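Local coordinates for protein alpha-1,3-glucanase (Bacillus circulans, PDB 5ZRU) that probably hydrolyses alpha-1,3-glucan, this chain being the catalytic unit of a longer, modular GH87 enzyme, at residues V380-V385 and S416-T421; I434-V439 and K485-T490. One frame throughout, in Å; residues are numbered along the deposited sequence.

In the fold
Interactions 1 and 2 are worked examples of how a parallel beta-helix fills its interior, both within the D2 part of the catalytic unit. In each, side chains from different faces of the coil meet inside. Strand 378-381 joins 435-437 through 411-412, and 419-421 joins 487-495 through 451-459, so interaction 2 repeats the theme further along the helix axis. The centres lie 11 Å apart, with nearest atoms about 6 Å apart and no touch. A bound calcium ion lies about 11 Å from the V380 side chain, and the M436 side chain is about 13 Å from one; the V380 side chain is about 9 Å from that of D352, a calcium ligand. Neither contact forms a metal site.

Interaction 1 of 2, residues V380-V385 and S416-T421; sequences VWTSNV and SGHKAT
A chi1 of 178° swings CG1 of V380 opposite the backbone N, while one of -47° sets the H418 imidazole opposite its own carbonyl carbon, and the two side chains meet from opposing directions. The methyl lies over one face of the ring but off its centre, a CH-pi contact with V380 CG1 4.0 Å from the H418 centroid and 30° off the normal. It settles on the outer part of the ring: V380 CG1 is 3.7 Å from H418 NE2. T382 adds a looser, oblique approach, with CG2 4.3 Å from the same H418 NE2. The other face of the imidazole carries the backbone O of S416, 3.6 Å above the plane and displaced to the rim. Although buried, both ring nitrogens are satisfied: NE2 pairs with G414 O and ND1 with N394 N, bonds that fix the rotation of the ring. Close by, T382 is the centre of an inverse gamma turn, and its OG1 bonds to Y443 O. Contact made by inward side chains from two faces, without backbone pairing between them, is the interior arrangement of a right-handed parallel beta-helix, as in the pectate lyase-like clan.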
loop_
_atom_site.group_PDB
_atom_site.type_symbol
_atom_site.label_atom_id
_atom_site.label_comp_id
_atom_site.label_asym_id
_atom_site.label_seq_id
_atom_site.Cartn_x
_atom_site.Cartn_y
_atom_site.Cartn_z
ATOM N N VAL A 380 -6.995 -9.784 -4.343
ATOM C CA VAL A 380 -7.786 -10.344 -5.438
ATOM C C VAL A 380 -9.201 -10.572 -4.914
ATOM O O VAL A 380 -9.449 -11.514 -4.152
ATOM C CB VAL A 380 -7.198 -11.654 -5.982
ATOM C CG1 VAL A 380 -8.105 -12.206 -7.101
ATOM C CG2 VAL A 380 -5.804 -11.429 -6.491
ATOM N N TRP A 381 -10.136 -9.729 -5.320
ATOM C CA TRP A 381 -11.550 -9.931 -4.995
ATOM C C TRP A 381 -12.232 -10.459 -6.255
ATOM O O TRP A 381 -12.503 -9.704 -7.193
ATOM C CB TRP A 381 -12.183 -8.635 -4.500
ATOM C CG TRP A 381 -13.675 -8.739 -4.285
ATOM C CD1 TRP A 381 -14.403 -9.878 -4.118
ATOM C CD2 TRP A 381 -14.607 -7.656 -4.238
ATOM N NE1 TRP A 381 -15.736 -9.577 -3.969
ATOM C CE2 TRP A 381 -15.889 -8.216 -4.036
ATOM C CE3 TRP A 381 -14.484 -6.270 -4.342
ATOM C CZ2 TRP A 381 -17.039 -7.436 -3.943
ATOM C CZ3 TRP A 381 -15.629 -5.492 -4.240
ATOM C CH2 TRP A 381 -16.890 -6.079 -4.042
ATOM N N THR A 382 -12.526 -11.760 -6.275
ATOM C CA THR A 382 -13.148 -12.384 -7.445
ATOM C C THR A 382 -14.664 -12.159 -7.409
ATOM O O THR A 382 -15.469 -13.074 -7.219
ATOM C CB THR A 382 -12.789 -13.864 -7.514
ATOM O OG1 THR A 382 -13.008 -14.464 -6.237
ATOM C CG2 THR A 382 -11.310 -14.047 -7.893
ATOM N N SER A 383 -15.040 -10.894 -7.608
ATOM C CA SER A 383 -16.435 -10.501 -7.737
ATOM C C SER A 383 -16.998 -10.955 -9.084
ATOM O O SER A 383 -16.261 -11.294 -10.013
ATOM C CB SER A 383 -16.575 -8.986 -7.593
ATOM O OG SER A 383 -15.785 -8.305 -8.558
ATOM N N ASN A 384 -18.334 -10.955 -9.183
ATOM C CA ASN A 384 -18.998 -11.474 -10.379
ATOM C C ASN A 384 -20.131 -10.559 -10.845
ATOM O O ASN A 384 -21.136 -11.036 -11.389
ATOM C CB ASN A 384 -19.529 -12.894 -10.148
ATOM C CG ASN A 384 -20.700 -12.948 -9.169
ATOM O OD1 ASN A 384 -20.893 -12.056 -8.353
ATOM N ND2 ASN A 384 -21.492 -14.011 -9.260
ATOM N N VAL A 385 -19.973 -9.247 -10.661
ATOM C CA VAL A 385 -20.984 -8.304 -11.119
ATOM C C VAL A 385 -21.072 -8.361 -12.635
ATOM O O VAL A 385 -20.055 -8.441 -13.337
ATOM C CB VAL A 385 -20.661 -6.880 -10.635
ATOM C CG1 VAL A 385 -21.766 -5.911 -11.043
ATOM C CG2 VAL A 385 -20.427 -6.858 -9.120
ATOM N N SER A 416 -8.882 -19.085 -8.390
ATOM C CA SER A 416 -7.985 -20.227 -8.466
ATOM C C SER A 416 -6.594 -19.779 -8.897
ATOM O O SER A 416 -6.442 -18.831 -9.673
ATOM C CB SER A 416 -8.540 -21.272 -9.447
ATOM O OG SER A 416 -7.651 -22.354 -9.622
ATOM N N GLY A 417 -5.581 -20.478 -8.390
ATOM C CA GLY A 417 -4.235 -20.420 -8.953
ATOM C C GLY A 417 -3.403 -19.200 -8.612
ATOM O O GLY A 417 -2.347 -19.005 -9.226
ATOM N N HIS A 418 -3.839 -18.372 -7.665
ATOM C CA HIS A 418 -3.091 -17.175 -7.303
ATOM C C HIS A 418 -1.839 -17.549 -6.527
ATOM O O HIS A 418 -1.788 -18.579 -5.855
ATOM C CB HIS A 418 -3.952 -16.246 -6.447
ATOM C CG HIS A 418 -5.325 -16.030 -6.990
ATOM N ND1 HIS A 418 -5.552 -15.579 -8.271
ATOM C CD2 HIS A 418 -6.547 -16.188 -6.423
ATOM C CE1 HIS A 418 -6.855 -15.470 -8.473
ATOM N NE2 HIS A 418 -7.480 -15.843 -7.370
ATOM N N LYS A 419 -0.820 -16.697 -6.605
ATOM C CA LYS A 419 0.343 -16.909 -5.760
ATOM C C LYS A 419 0.892 -15.578 -5.282
ATOM O O LYS A 419 0.725 -14.546 -5.929
ATOM C CB LYS A 419 1.447 -17.690 -6.465
ATOM C CG LYS A 419 2.163 -16.923 -7.543
ATOM C CD LYS A 419 3.189 -17.848 -8.217
ATOM C CE LYS A 419 3.695 -17.276 -9.527
ATOM N NZ LYS A 419 4.835 -18.074 -10.065
ATOM N N ALA A 420 1.555 -15.623 -4.135
ATOM C CA ALA A 420 2.210 -14.451 -3.565
ATOM C C ALA A 420 3.542 -14.941 -3.027
ATOM O O ALA A 420 3.571 -15.711 -2.061
ATOM C CB ALA A 420 1.357 -13.806 -2.468
ATOM N N THR A 421 4.642 -14.522 -3.652
ATOM C CA THR A 421 5.949 -15.062 -3.289
ATOM C C THR A 421 6.981 -13.947 -3.177
ATOM O O THR A 421 6.867 -12.905 -3.819
ATOM C CB THR A 421 6.458 -16.102 -4.307
ATOM O OG1 THR A 421 6.860 -15.427 -5.504
ATOM C CG2 THR A 421 5.385 -17.137 -4.648
#

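Interaction 2 of 2, residues I434-V439 and K485-T490; sequences IRMNTV and KNVTFT
The F489 ring receives I434 at its edge, near the ring plane, with I434 CG2 4.3 Å from F489 CE2. Rings of neighbouring coils gather round it as well: it stacks on F515, and the F453 ring meets it almost parallel. Such a run of aromatic rings from successive turns is a known feature of parallel beta-helix interiors, and this contact spans that interior, from strand 435-437 to strand 487-495. Two residues further on from I434, and two before F489, M436 and V487 reach for each other tip to tip. The thioether chain runs extended through chi2 and then bends at chi3 (66°), laying its terminal methyl against the valine, with M436 CE 3.8 Å from V487 CG2. The sulfur faces both branches of the valine fork, M436 SD lying 3.9 Å from V487 CG1 and equally far from V487 CG2. I451 and F453 add further apolar cover to the methionine. Between I434 and M436, R435 points away from the 485-490 segment and forms a salt bridge with D376. N437 opens an Asx turn: its OD1 accepts from V439 N at 3.0 Å, nearly straight at the hydrogen (164°), with the donor 54° out of the carbonyl plane.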
loop_
_atom_site.group_PDB
_atom_site.type_symbol
_atom_site.label_atom_id
_atom_site.label_comp_id
_atom_site.label_asym_id
_atom_site.label_seq_id
_atom_site.Cartn_x
_atom_site.Cartn_y
_atom_site.Cartn_z
ATOM N N ILE A 434 -1.010 -11.490 5.806
ATOM C CA ILE A 434 -1.702 -12.264 4.786
ATOM C C ILE A 434 -3.064 -12.658 5.340
ATOM O O ILE A 434 -3.152 -13.141 6.474
ATOM C CB ILE A 434 -0.921 -13.537 4.406
ATOM C CG1 ILE A 434 0.364 -13.203 3.655
ATOM C CG2 ILE A 434 -1.796 -14.480 3.575
ATOM C CD1 ILE A 434 1.305 -14.386 3.578
ATOM N N ARG A 435 -4.120 -12.480 4.540
ATOM C CA ARG A 435 -5.420 -12.990 4.944
ATOM C C ARG A 435 -6.133 -13.611 3.751
ATOM O O ARG A 435 -5.905 -13.247 2.592
ATOM C CB ARG A 435 -6.302 -11.907 5.599
ATOM C CG ARG A 435 -7.000 -10.946 4.637
ATOM C CD ARG A 435 -7.905 -9.993 5.414
ATOM N NE ARG A 435 -8.508 -8.987 4.541
ATOM C CZ ARG A 435 -9.646 -8.357 4.812
ATOM N NH1 ARG A 435 -10.309 -8.629 5.933
ATOM N NH2 ARG A 435 -10.128 -7.458 3.960
ATOM N N MET A 436 -6.978 -14.590 4.052
ATOM C CA MET A 436 -7.946 -15.104 3.095
ATOM C C MET A 436 -9.275 -15.197 3.823
ATOM O O MET A 436 -9.304 -15.571 4.997
ATOM C CB MET A 436 -7.538 -16.475 2.556
ATOM C CG MET A 436 -6.159 -16.504 1.895
ATOM S SD MET A 436 -5.712 -18.163 1.319
ATOM C CE MET A 436 -6.914 -18.441 0.024
ATOM N N ASN A 437 -10.364 -14.837 3.152
ATOM C CA ASN A 437 -11.676 -15.133 3.717
ATOM C C ASN A 437 -12.654 -15.379 2.579
ATOM O O ASN A 437 -12.337 -15.174 1.405
ATOM C CB ASN A 437 -12.161 -14.032 4.688
ATOM C CG ASN A 437 -12.508 -12.703 4.012
ATOM O OD1 ASN A 437 -13.066 -12.651 2.921
ATOM N ND2 ASN A 437 -12.199 -11.603 4.706
ATOM N N THR A 438 -13.853 -15.841 2.944
ATOM C CA THR A 438 -14.943 -16.013 1.991
ATOM C C THR A 438 -16.114 -15.093 2.336
ATOM O O THR A 438 -17.272 -15.420 2.067
ATOM C CB THR A 438 -15.388 -17.478 1.925
ATOM O OG1 THR A 438 -15.718 -17.956 3.242
ATOM C CG2 THR A 438 -14.262 -18.354 1.365
ATOM N N VAL A 439 -15.820 -13.916 2.904
ATOM C CA VAL A 439 -16.888 -13.026 3.367
ATOM C C VAL A 439 -17.509 -12.176 2.263
ATOM O O VAL A 439 -18.586 -11.608 2.470
ATOM C CB VAL A 439 -16.355 -12.135 4.509
ATOM C CG1 VAL A 439 -15.634 -10.921 3.957
ATOM C CG2 VAL A 439 -17.487 -11.722 5.445
ATOM N N LYS A 485 -9.754 -23.657 0.828
ATOM C CA LYS A 485 -9.385 -24.949 0.263
ATOM C C LYS A 485 -8.196 -24.816 -0.682
ATOM O O LYS A 485 -8.149 -23.892 -1.496
ATOM C CB LYS A 485 -10.582 -25.546 -0.487
ATOM C CG LYS A 485 -10.277 -26.763 -1.305
ATOM C CD LYS A 485 -11.558 -27.455 -1.781
ATOM C CE LYS A 485 -12.328 -26.650 -2.809
ATOM N NZ LYS A 485 -13.321 -27.536 -3.519
ATOM N N ASN A 486 -7.240 -25.747 -0.564
ATOM C CA ASN A 486 -6.094 -25.904 -1.470
ATOM C C ASN A 486 -5.155 -24.691 -1.420
ATOM O O ASN A 486 -5.005 -23.918 -2.375
ATOM C CB ASN A 486 -6.561 -26.188 -2.906
ATOM C CG ASN A 486 -7.312 -27.509 -3.029
ATOM O OD1 ASN A 486 -7.088 -28.440 -2.254
ATOM N ND2 ASN A 486 -8.204 -27.592 -4.008
ATOM N N VAL A 487 -4.496 -24.553 -0.273
ATOM C CA VAL A 487 -3.566 -23.455 -0.032
ATOM C C VAL A 487 -2.288 -24.035 0.554
ATOM O O VAL A 487 -2.339 -24.875 1.460
ATOM C CB VAL A 487 -4.150 -22.381 0.912
ATOM C CG1 VAL A 487 -3.244 -21.157 0.918
ATOM C CG2 VAL A 487 -5.559 -21.981 0.492
ATOM N N THR A 488 -1.147 -23.596 0.032
ATOM C CA THR A 488 0.154 -24.022 0.528
ATOM C C THR A 488 0.967 -22.788 0.877
ATOM O O THR A 488 1.011 -21.833 0.091
ATOM C CB THR A 488 0.895 -24.861 -0.516
ATOM O OG1 THR A 488 0.065 -25.954 -0.925
ATOM C CG2 THR A 488 2.214 -25.404 0.056
ATOM N N PHE A 489 1.596 -22.814 2.054
ATOM C CA PHE A 489 2.533 -21.798 2.520
ATOM C C PHE A 489 3.892 -22.463 2.653
ATOM O O PHE A 489 4.015 -23.475 3.350
ATOM C CB PHE A 489 2.119 -21.217 3.876
ATOM C CG PHE A 489 0.780 -20.558 3.877
ATOM C CD1 PHE A 489 -0.380 -21.309 3.911
ATOM C CD2 PHE A 489 0.686 -19.177 3.870
ATOM C CE1 PHE A 489 -1.614 -20.701 3.930
ATOM C CE2 PHE A 489 -0.549 -18.560 3.872
ATOM C CZ PHE A 489 -1.700 -19.324 3.905
ATOM N N THR A 490 4.910 -21.912 1.991
ATOM C CA THR A 490 6.226 -22.543 2.025
ATOM C C THR A 490 7.313 -21.493 2.222
ATOM O O THR A 490 7.318 -20.470 1.535
ATOM C CB THR A 490 6.471 -23.338 0.735
ATOM O OG1 THR A 490 5.408 -24.287 0.572
ATOM C CG2 THR A 490 7.805 -24.080 0.817
#